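Local coordinates for glycoside hydrolase family 88 protein (Bacteroides vulgatus, PDB 4Q88) that is of unproven function but probably acts as a family 88 glycoside hydrolase, at residues I237-F240 with Q241-K245; W304-L307 with K308-L312. All coordinates share one frame; numbering follows the deposited sequence. Where two conformers were deposited one is given.

Both contacts lie within single helices of the same alpha-helical domain, with centres about 25 Å apart. Interaction 1 belongs to helix 233-249 and interaction 2 to helix 293-311; the first helix touches the second at Tyr296. Each is partly buried, with two or more apolar side chains turned into the protein and a threonine near its outer side. Each has a threonine hydroxyl on the carbonyl four residues back, in interaction 2 in one of two threonine conformers. The difference comes from place. Residues 237-245 keep regular alpha-helical bonding in mid-helix. Residues 304-312 span the C-terminal end of their helix and the first residue beyond it, where the turn widens and an aromatic-lysine contact takes a leading part.

Interaction 1 (I237-F240 with Q241-K245); sequences ITRF and QTMAK
Helix 233-249 of the all-helical domain is the element here, and Ile237 and Gln241 touch one turn apart along it. Their side chains run side by side and point the same way. Ile237 CG2 lies 3.6 Å from Gln241 CD, and the amide group rests against this methyl. Gln241 CG sits beside its own backbone N (chi1 -69°), which brings it to 3.3 Å from Ile237 O. The chain then extends, and NE2 reaches the carbonyl of Leu290 in a loop. With an alanine here, the Leu290 carbonyl would probably lose this donor and a gap would open beside the Ile237 methyl.

Thr238 and Thr242 form the next pair. Thr242 OG1 donates to Thr238 O at 2.8 Å. The Thr242 backbone N donates to the same oxygen at 2.9 Å. The two donors come from opposite faces of the carbonyl plane, so one oxygen is gripped twice. The OG1 bond probably fixes the Thr242 side-chain rotation. Thr238 turns its own hydroxyl back to Glu234 O in the same way.

Arg239 CD lies 4.0 Å from CG of Met243, which is a selenomethionine. The two side chains cross at a slant. Arg239 NH1 forms a salt bridge with Asp176 and a hydrogen bond with Tyr187 OH. The Phe240 ring stacks with Phe216 of helix 209-225, which Met243 also touches. The backbone bond from Met243 N to Arg239 O is 2.9 Å, and Ala244 N bonds to Phe240 O likewise. Such i to i+4 bonding marks a regular alpha-helix. Ile237, Phe240, Met243 and Ala244 are buried while Thr238 is exposed, as suits a two-sided helix of the six-hairpin helical fold of this family.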
loop_
_atom_site.group_PDB
_atom_site.type_symbol
_atom_site.label_atom_id
_atom_site.label_comp_id
_atom_site.label_asym_id
_atom_site.label_seq_id
_atom_site.Cartn_x
_atom_site.Cartn_y
_atom_site.Cartn_z
ATOM N N ILE A 237 15.329 7.004 1.271
ATOM C CA ILE A 237 15.975 6.017 2.137
ATOM C C ILE A 237 15.973 6.456 3.607
ATOM O O ILE A 237 15.655 5.667 4.512
ATOM C CB ILE A 237 17.418 5.693 1.666
ATOM C CG1 ILE A 237 17.322 4.941 0.369
ATOM C CG2 ILE A 237 18.157 4.859 2.701
ATOM C CD1 ILE A 237 18.648 4.800 -0.371
ATOM N N THR A 238 16.289 7.719 3.855
ATOM C CA THR A 238 16.322 8.227 5.201
ATOM C C THR A 238 14.923 8.190 5.827
ATOM O O THR A 238 14.801 7.757 6.973
ATOM C CB THR A 238 16.835 9.663 5.235
ATOM O OG1 THR A 238 18.220 9.646 4.902
ATOM C CG2 THR A 238 16.677 10.242 6.595
ATOM N N ARG A 239 13.915 8.531 5.041
ATOM C CA ARG A 239 12.551 8.492 5.550
ATOM C C ARG A 239 12.168 7.044 5.857
ATOM O O ARG A 239 11.593 6.767 6.929
ATOM C CB ARG A 239 11.574 9.157 4.601
ATOM C CG ARG A 239 10.120 9.091 5.036
ATOM C CD ARG A 239 9.838 9.794 6.338
ATOM N NE ARG A 239 10.472 11.105 6.414
ATOM C CZ ARG A 239 10.045 12.206 5.808
ATOM N NH1 ARG A 239 8.904 12.220 5.152
ATOM N NH2 ARG A 239 10.721 13.334 5.957
ATOM N N PHE A 240 12.456 6.133 4.932
ATOM C CA PHE A 240 12.155 4.713 5.154
ATOM C C PHE A 240 12.834 4.145 6.401
ATOM O O PHE A 240 12.212 3.432 7.196
ATOM C CB PHE A 240 12.569 3.939 3.902
ATOM C CG PHE A 240 12.330 2.475 3.989
ATOM C CD1 PHE A 240 11.044 1.951 3.869
ATOM C CD2 PHE A 240 13.396 1.613 4.061
ATOM C CE1 PHE A 240 10.815 0.577 3.877
ATOM C CE2 PHE A 240 13.169 0.228 4.094
ATOM C CZ PHE A 240 11.881 -0.277 4.011
ATOM N N GLN A 241 14.120 4.426 6.564
ATOM C CA GLN A 241 14.854 3.928 7.711
ATOM C C GLN A 241 14.345 4.506 9.033
ATOM O O GLN A 241 14.284 3.794 10.046
ATOM C CB GLN A 241 16.335 4.196 7.548
ATOM C CG GLN A 241 16.934 3.341 6.443
ATOM C CD GLN A 241 18.367 3.751 6.124
ATOM O OE1 GLN A 241 18.758 4.962 6.266
ATOM N NE2 GLN A 241 19.145 2.794 5.629
ATOM N N THR A 242 14.021 5.797 9.031
ATOM C CA THR A 242 13.459 6.421 10.250
ATOM C C THR A 242 12.105 5.885 10.605
ATOM O O THR A 242 11.814 5.619 11.780
ATOM C CB THR A 242 13.359 7.914 10.024
ATOM O OG1 THR A 242 14.654 8.443 9.708
ATOM C CG2 THR A 242 12.815 8.607 11.242
HETATM N N MSE A 243 11.225 5.702 9.604
HETATM C CA MSE A 243 9.944 5.105 9.880
HETATM C C MSE A 243 10.091 3.702 10.392
HETATM O O MSE A 243 9.382 3.276 11.298
HETATM C CB MSE A 243 9.034 5.041 8.624
HETATM C CG MSE A 243 8.664 6.402 8.078
HETATM SE SE MSE A 243 7.275 6.145 6.702
HETATM C CE MSE A 243 5.788 5.562 7.865
ATOM N N ALA A 244 11.048 2.952 9.854
ATOM C CA ALA A 244 11.255 1.577 10.311
ATOM C C ALA A 244 11.529 1.527 11.819
ATOM O O ALA A 244 10.968 0.679 12.554
ATOM C CB ALA A 244 12.429 0.909 9.556
ATOM N N LYS A 245 12.370 2.425 12.267
ATOM C CA LYS A 245 12.720 2.478 13.658
ATOM C C LYS A 245 11.452 2.878 14.521
ATOM O O LYS A 245 11.195 2.268 15.605
ATOM C CB LYS A 245 13.835 3.463 13.870
ATOM C CG LYS A 245 14.377 3.424 15.276
ATOM C CD LYS A 245 15.702 4.153 15.407
ATOM C CE LYS A 245 16.250 3.960 16.818
ATOM N NZ LYS A 245 17.429 4.845 17.053
#

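Interaction 2 (W304-L307 with K308-L312); sequences WNYL and KTTAL
Lys308 crosses the Trp304 indole one turn earlier in helix 293-311. Its CB lies 3.4 Å from Trp304 O. The same CB sits over one face of the ring, offset toward the rim, in a CH-pi contact 4.3 Å from the centroid of the five-membered ring. With CG anti to the backbone N (chi1 170°), the extended chain carries CD past Trp304 NE1 at 3.9 Å and puts NZ at two glutamates. There NZ forms salt bridges with Glu11 and Glu15. Trp304 NE1 donates to the same Glu11 carboxylate, which is therefore held by both residues of the pair.

In the conformer given, Thr309 OG1 donates to Asn305 O at 2.9 Å; the other copy may not keep this bond. The Thr309 N reaches that oxygen from the opposite face of its plane. The Tyr306 ring crosses Thr310 at about a right angle, with CE1 3.6 Å from Thr310 CG2. Ala311 CB lies near CE2 of the same ring.

The backbone opens at this point. Tyr306 O accepts from Thr310 N at 2.8 Å and from Ala311 N at 3.2 Å. Leu307 O takes Leu312 N at 2.9 Å. The i to i+5 bonds mark a pi-type turn, and Leu312 is the first residue to leave helical angles.

Tyr306 OH bonds to Thr272 at helix 272-287, and its ring meets Tyr256 edge-to-face. Leu307 packs between helices 272-287 and 341-358. Trp304 touches helices 341-358 and 13-30, and Leu312 also lies against helix 13-30.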
loop_
_atom_site.group_PDB
_atom_site.type_symbol
_atom_site.label_atom_id
_atom_site.label_comp_id
_atom_site.label_asym_id
_atom_site.label_seq_id
_atom_site.Cartn_x
_atom_site.Cartn_y
_atom_site.Cartn_z
ATOM N N TRP A 304 5.217 -11.740 11.291
ATOM C CA TRP A 304 4.864 -12.812 10.354
ATOM C C TRP A 304 4.172 -13.931 11.132
ATOM O O TRP A 304 3.171 -14.492 10.639
ATOM C CB TRP A 304 6.094 -13.303 9.524
ATOM C CG TRP A 304 5.704 -14.490 8.717
ATOM C CD1 TRP A 304 6.059 -15.812 8.930
ATOM C CD2 TRP A 304 4.749 -14.498 7.650
ATOM N NE1 TRP A 304 5.399 -16.625 8.015
ATOM C CE2 TRP A 304 4.577 -15.847 7.238
ATOM C CE3 TRP A 304 4.039 -13.503 6.993
ATOM C CZ2 TRP A 304 3.705 -16.199 6.211
ATOM C CZ3 TRP A 304 3.175 -13.849 5.968
ATOM C CH2 TRP A 304 3.018 -15.197 5.580
ATOM N N ASN A 305 4.634 -14.219 12.341
ATOM C CA ASN A 305 3.985 -15.259 13.143
ATOM C C ASN A 305 2.525 -14.898 13.448
ATOM O O ASN A 305 1.620 -15.736 13.326
ATOM C CB ASN A 305 4.747 -15.552 14.438
ATOM C CG ASN A 305 4.051 -16.622 15.255
ATOM O OD1 ASN A 305 3.957 -17.770 14.830
ATOM N ND2 ASN A 305 3.476 -16.232 16.377
ATOM N N TYR A 306 2.282 -13.621 13.750
ATOM C CA TYR A 306 0.892 -13.151 13.910
ATOM C C TYR A 306 0.079 -13.337 12.624
ATOM O O TYR A 306 -1.068 -13.828 12.647
ATOM C CB TYR A 306 0.837 -11.665 14.331
ATOM C CG TYR A 306 -0.542 -11.089 14.033
ATOM C CD1 TYR A 306 -1.565 -11.218 14.931
ATOM C CD2 TYR A 306 -0.799 -10.416 12.836
ATOM C CE1 TYR A 306 -2.814 -10.698 14.665
ATOM C CE2 TYR A 306 -2.062 -9.918 12.534
ATOM C CZ TYR A 306 -3.063 -10.063 13.474
ATOM O OH TYR A 306 -4.310 -9.609 13.195
ATOM N N LEU A 307 0.652 -12.928 11.492
ATOM C CA LEU A 307 -0.066 -13.011 10.234
ATOM C C LEU A 307 -0.417 -14.482 9.900
ATOM O O LEU A 307 -1.515 -14.745 9.409
ATOM C CB LEU A 307 0.742 -12.433 9.087
ATOM C CG LEU A 307 0.885 -10.883 9.181
ATOM C CD1 LEU A 307 1.855 -10.360 8.153
ATOM C CD2 LEU A 307 -0.476 -10.241 8.986
ATOM N N LYS A 308 0.550 -15.368 10.107
ATOM C CA LYS A 308 0.437 -16.790 9.678
ATOM C C LYS A 308 -0.484 -17.553 10.622
ATOM O O LYS A 308 -1.207 -18.450 10.189
ATOM C CB LYS A 308 1.823 -17.427 9.661
ATOM C CG LYS A 308 1.904 -18.924 9.469
ATOM C CD LYS A 308 3.329 -19.415 9.698
ATOM C CE LYS A 308 3.562 -20.738 8.981
ATOM N NZ LYS A 308 4.932 -21.277 9.272
ATOM N N THR A 309 -0.464 -17.195 11.900
ATOM C CA THR A 309 -1.140 -17.966 12.964
ATOM C C THR A 309 -2.511 -17.422 13.321
ATOM O O THR A 309 -3.426 -18.189 13.652
ATOM C CB THR A 309 -0.321 -17.977 14.278
ATOM O OG1 THR A 309 1.004 -18.431 14.022
ATOM C CG2 THR A 309 -0.962 -18.881 15.322
ATOM N N THR A 310 -2.655 -16.098 13.294
ATOM C CA THR A 310 -3.885 -15.453 13.723
ATOM C C THR A 310 -4.706 -14.852 12.583
ATOM O O THR A 310 -5.914 -15.059 12.508
ATOM C CB THR A 310 -3.579 -14.407 14.808
ATOM O OG1 THR A 310 -2.971 -15.058 15.930
ATOM C CG2 THR A 310 -4.815 -13.679 15.256
ATOM N N ALA A 311 -4.081 -14.069 11.691
ATOM C CA ALA A 311 -4.863 -13.449 10.622
ATOM C C ALA A 311 -5.325 -14.479 9.600
ATOM O O ALA A 311 -6.492 -14.481 9.186
ATOM C CB ALA A 311 -4.048 -12.356 9.952
ATOM N N LEU A 312 -4.397 -15.323 9.160
ATOM C CA LEU A 312 -4.711 -16.382 8.206
ATOM C C LEU A 312 -5.655 -17.404 8.822
ATOM O O LEU A 312 -5.370 -17.923 9.897
ATOM C CB LEU A 312 -3.430 -17.100 7.804
ATOM C CG LEU A 312 -3.526 -18.253 6.807
ATOM C CD1 LEU A 312 -4.089 -17.768 5.495
ATOM C CD2 LEU A 312 -2.178 -18.899 6.600
#